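Local coordinates for phenylacetic acid degradation protein PaaI (Thermus thermophilus HB8, PDB 1WLU) that probably hydrolyses acyl-coenzyme A thioesters as a hot dog-fold thioesterase linked to phenylacetic acid degradation, at residues L14-P18 with G19-V23; R72-G75 with A76-V80. All coordinates share one frame; numbering follows the deposited sequence.

Both contacts are local turns of one chain, each closed by a type II beta turn, and both reach the same antiparallel sheet. Contact 1 is the hairpin of strands 12-17 and 20-26; contact 2 is the loop that leads from strand 61-70 into strand 79-89, the neighbour of strand 20-26 in the sheet. Their centres lie 22 Å apart, while their nearest atoms come to about 4 Å without touching. Contact 1 is remote from the coenzyme A site. Contact 2 is nearer to it: the side chain of Leu-74 is about 9 Å from that of Tyr-70 and about 10 Å from that of Phe-71, both residues that bind coenzyme A in this protein, although none is bound to this chain here.

Contact 1. Residues L14-P18 with G19-V23; sequences LHLAP and GEAVV
Strands 15-17 and 20-23 run antiparallel, their short axes 4.5 Å apart at 167°, with His-15 paired to Val-22, Leu-16 to Ala-21 and Ala-17 to Glu-20. The bonds from Ala-17 N to Glu-20 O and from Glu-20 N to Ala-17 O (3.0 Å) close the ladder at the turn. A type II turn from Ala-17 to Glu-20 reverses the chain, and the positive phi of Gly-19 suits its third position. At the other end Val-22 O takes Leu-14 N at 2.8 Å and, weakly, His-15 N, so two residues face one: a classic beta bulge in the hairpin at the edge of this chain's hot dog sheet. Around the bulge, Leu-14 CB lies 3.9 Å from Val-22 CG1, and His-15 CB rests by Val-22 CG2. On the opposite face Leu-16, its CG anti to the backbone N (chi1 -175°), brings CD1 to 3.6 Å from Ala-21 CB; both residues also touch Leu-53 of helix 40-56. The Glu-20 side chain rises on the His-15 face, where CG packs on Ala-17 CB at 3.8 Å. Its OE2 approaches His-15 CE1 obliquely at 3.8 Å, ring and carboxylate planes 46° apart, without a hydrogen bond. Two waters link its OE1 to Pro-18 O, one lying 2.9 Å from OE1. Cutting Glu-20 back to an alanine removes the carboxylate, and both waters would probably lose their link from Pro-18 O to this side chain, with the methyl of Ala-17 left uncovered. Gly-19 N is hydrogen-bonded to Thr-57 OG1.

Contact 2. Residues R72-G75 with A76-V80; sequences RPLG and AGARV
Leu-74 points across the turn toward the returning chain and divides its side chain between two partners. Its CB and CD2 both lie 4.1 Å from Ala-78 CB, so that the single methyl of Ala-78 sits against the flank of the leucine. The other branch reaches further along: Leu-74 CD1 approaches Val-80 CB and CG2 alike, at 4.1 Å from CB, and the two side chains meet at a slant. Leu-74 holds CG beside its backbone N, anti to the carbonyl carbon (chi1 -70°), while Val-80 has CG2 anti to its own N, which turns that methyl to the leucine. All these contacts are at ordinary van der Waals distance, as in plain apolar packing.

The side chains can face one another because a type II beta turn from Gly-75 to Ala-78 folds the chain back. Ala-78 N donates to Gly-75 O at 3.2 Å, with an N-H...O angle of 158°. Gly-77, at phi 96°, has backbone angles that would bring a beta carbon into collision with the carbonyl oxygen of Ala-76.

Backbone hydrogen bonds of Gly-77 and Ala-78 with Val-27, and of Val-80 with Gly-25, tie the returning arm to strand 20-26 and the loop after it. Helix 40-56 meets the apolar pair through Leu-43 on Leu-74 and Leu-46 on Val-80, while Ser-102 and Val-100 of strand 93-102 touch Leu-74 and Val-80 respectively.

Contact 1. Residues L14-P18 with G19-V23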
loop_
_atom_site.group_PDB
_atom_site.type_symbol
_atom_site.label_atom_id
_atom_site.label_comp_id
_atom_site.label_asym_id
_atom_site.label_seq_id
_atom_site.Cartn_x
_atom_site.Cartn_y
_atom_site.Cartn_z
ATOM N N LEU A 14 -19.031 -16.581 7.612
ATOM C CA LEU A 14 -19.082 -17.157 8.950
ATOM C C LEU A 14 -19.559 -16.132 9.969
ATOM O O LEU A 14 -19.916 -16.485 11.093
ATOM C CB LEU A 14 -17.711 -17.694 9.368
ATOM C CG LEU A 14 -17.098 -18.783 8.483
ATOM C CD1 LEU A 14 -15.851 -19.324 9.167
ATOM C CD2 LEU A 14 -18.101 -19.905 8.245
ATOM N N HIS A 15 -19.552 -14.861 9.584
ATOM C CA HIS A 15 -20.016 -13.813 10.478
ATOM C C HIS A 15 -20.220 -12.503 9.739
ATOM O O HIS A 15 -19.472 -12.166 8.823
ATOM C CB HIS A 15 -19.031 -13.607 11.634
ATOM C CG HIS A 15 -19.624 -12.889 12.808
ATOM N ND1 HIS A 15 -19.616 -11.516 12.929
ATOM C CD2 HIS A 15 -20.277 -13.358 13.899
ATOM C CE1 HIS A 15 -20.237 -11.169 14.042
ATOM N NE2 HIS A 15 -20.648 -12.268 14.649
ATOM N N LEU A 16 -21.266 -11.782 10.122
ATOM C CA LEU A 16 -21.554 -10.484 9.537
ATOM C C LEU A 16 -22.292 -9.681 10.589
ATOM O O LEU A 16 -23.318 -10.117 11.112
ATOM C CB LEU A 16 -22.411 -10.609 8.276
ATOM C CG LEU A 16 -22.642 -9.286 7.533
ATOM C CD1 LEU A 16 -21.309 -8.708 7.068
ATOM C CD2 LEU A 16 -23.560 -9.516 6.341
ATOM N N ALA A 17 -21.746 -8.518 10.914
ATOM C CA ALA A 17 -22.332 -7.629 11.905
ATOM C C ALA A 17 -21.896 -6.223 11.524
ATOM O O ALA A 17 -21.059 -6.051 10.640
ATOM C CB ALA A 17 -21.830 -7.989 13.298
ATOM N N PRO A 18 -22.457 -5.197 12.175
ATOM C CA PRO A 18 -22.065 -3.829 11.831
ATOM C C PRO A 18 -20.554 -3.602 11.865
ATOM O O PRO A 18 -19.915 -3.752 12.909
ATOM C CB PRO A 18 -22.806 -2.993 12.869
ATOM C CG PRO A 18 -24.062 -3.794 13.087
ATOM C CD PRO A 18 -23.520 -5.200 13.196
ATOM N N GLY A 19 -19.995 -3.264 10.705
ATOM C CA GLY A 19 -18.570 -2.994 10.593
ATOM C C GLY A 19 -17.617 -4.177 10.571
ATOM O O GLY A 19 -16.400 -3.979 10.567
ATOM N N GLU A 20 -18.134 -5.401 10.546
ATOM C CA GLU A 20 -17.255 -6.563 10.545
ATOM C C GLU A 20 -17.815 -7.768 9.803
ATOM O O GLU A 20 -19.028 -7.901 9.629
ATOM C CB GLU A 20 -16.906 -6.950 11.988
ATOM C CG GLU A 20 -18.073 -7.432 12.829
ATOM C CD GLU A 20 -17.685 -7.613 14.284
ATOM O OE1 GLU A 20 -17.708 -6.618 15.037
ATOM O OE2 GLU A 20 -17.337 -8.745 14.670
ATOM N N ALA A 21 -16.923 -8.647 9.361
ATOM C CA ALA A 21 -17.331 -9.841 8.639
ATOM C C ALA A 21 -16.212 -10.865 8.584
ATOM O O ALA A 21 -15.034 -10.516 8.627
ATOM C CB ALA A 21 -17.754 -9.476 7.224
ATOM N N VAL A 22 -16.594 -12.134 8.513
ATOM C CA VAL A 22 -15.636 -13.223 8.390
ATOM C C VAL A 22 -16.105 -14.070 7.217
ATOM O O VAL A 22 -17.270 -14.477 7.159
ATOM C CB VAL A 22 -15.580 -14.116 9.652
ATOM C CG1 VAL A 22 -14.622 -15.281 9.412
ATOM C CG2 VAL A 22 -15.126 -13.304 10.856
ATOM N N VAL A 23 -15.203 -14.305 6.271
ATOM C CA VAL A 23 -15.487 -15.108 5.088
ATOM C C VAL A 23 -14.497 -16.259 5.091
ATOM O O VAL A 23 -13.318 -16.069 5.389
ATOM C CB VAL A 23 -15.329 -14.279 3.795
ATOM C CG1 VAL A 23 -15.467 -15.174 2.570
ATOM C CG2 VAL A 23 -16.383 -13.179 3.759
HETATM O O HOH W 1 -20.541 -5.087 15.264
HETATM O O HOH W 2 -17.575 -3.859 14.245
#

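Contact 2. Residues R72-G75 with A76-V80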
loop_
_atom_site.group_PDB
_atom_site.type_symbol
_atom_site.label_atom_id
_atom_site.label_comp_id
_atom_site.label_asym_id
_atom_site.label_seq_id
_atom_site.Cartn_x
_atom_site.Cartn_y
_atom_site.Cartn_z
ATOM N N ARG A 72 2.690 -16.419 4.557
ATOM C CA ARG A 72 2.883 -17.862 4.446
ATOM C C ARG A 72 2.093 -18.444 3.282
ATOM O O ARG A 72 0.955 -18.054 3.042
ATOM C CB ARG A 72 2.423 -18.542 5.742
ATOM C CG ARG A 72 2.960 -17.899 7.019
ATOM C CD ARG A 72 2.144 -18.322 8.239
ATOM N NE ARG A 72 2.295 -19.740 8.557
ATOM C CZ ARG A 72 3.369 -20.268 9.134
ATOM N NH1 ARG A 72 4.397 -19.497 9.463
ATOM N NH2 ARG A 72 3.417 -21.570 9.384
ATOM N N PRO A 73 2.692 -19.387 2.541
ATOM C CA PRO A 73 1.994 -20.002 1.409
ATOM C C PRO A 73 1.018 -21.068 1.902
ATOM O O PRO A 73 1.173 -21.600 3.003
ATOM C CB PRO A 73 3.136 -20.603 0.596
ATOM C CG PRO A 73 4.088 -21.036 1.667
ATOM C CD PRO A 73 4.093 -19.839 2.602
ATOM N N LEU A 74 0.005 -21.361 1.094
ATOM C CA LEU A 74 -0.981 -22.381 1.442
ATOM C C LEU A 74 -1.122 -23.378 0.303
ATOM O O LEU A 74 -1.034 -23.015 -0.869
ATOM C CB LEU A 74 -2.345 -21.750 1.729
ATOM C CG LEU A 74 -2.487 -20.923 3.008
ATOM C CD1 LEU A 74 -3.914 -20.416 3.112
ATOM C CD2 LEU A 74 -2.134 -21.773 4.226
ATOM N N GLY A 75 -1.341 -24.640 0.654
ATOM C CA GLY A 75 -1.492 -25.663 -0.362
ATOM C C GLY A 75 -2.934 -26.101 -0.510
ATOM O O GLY A 75 -3.804 -25.676 0.255
ATOM N N ALA A 76 -3.193 -26.950 -1.497
ATOM C CA ALA A 76 -4.540 -27.446 -1.731
ATOM C C ALA A 76 -5.076 -28.108 -0.468
ATOM O O ALA A 76 -4.349 -28.824 0.225
ATOM C CB ALA A 76 -4.538 -28.444 -2.883
ATOM N N GLY A 77 -6.346 -27.857 -0.170
ATOM C CA GLY A 77 -6.965 -28.443 1.004
ATOM C C GLY A 77 -6.968 -27.553 2.232
ATOM O O GLY A 77 -7.706 -27.805 3.184
ATOM N N ALA A 78 -6.149 -26.508 2.221
ATOM C CA ALA A 78 -6.083 -25.607 3.361
ATOM C C ALA A 78 -7.390 -24.853 3.572
ATOM O O ALA A 78 -7.988 -24.344 2.621
ATOM C CB ALA A 78 -4.941 -24.613 3.178
ATOM N N ARG A 79 -7.831 -24.808 4.825
ATOM C CA ARG A 79 -9.040 -24.087 5.204
ATOM C C ARG A 79 -8.546 -22.706 5.611
ATOM O O ARG A 79 -7.664 -22.583 6.463
ATOM C CB ARG A 79 -9.722 -24.765 6.395
ATOM C CG ARG A 79 -10.382 -26.100 6.079
ATOM C CD ARG A 79 -11.632 -25.910 5.231
ATOM N NE ARG A 79 -12.404 -27.144 5.110
ATOM C CZ ARG A 79 -13.576 -27.235 4.487
ATOM N NH1 ARG A 79 -14.117 -26.164 3.925
ATOM N NH2 ARG A 79 -14.209 -28.401 4.428
ATOM N N VAL A 80 -9.110 -21.668 5.007
ATOM C CA VAL A 80 -8.678 -20.312 5.304
ATOM C C VAL A 80 -9.854 -19.382 5.586
ATOM O O VAL A 80 -10.950 -19.570 5.058
ATOM C CB VAL A 80 -7.829 -19.769 4.127
ATOM C CG1 VAL A 80 -8.664 -19.745 2.860
ATOM C CG2 VAL A 80 -7.277 -18.394 4.454
#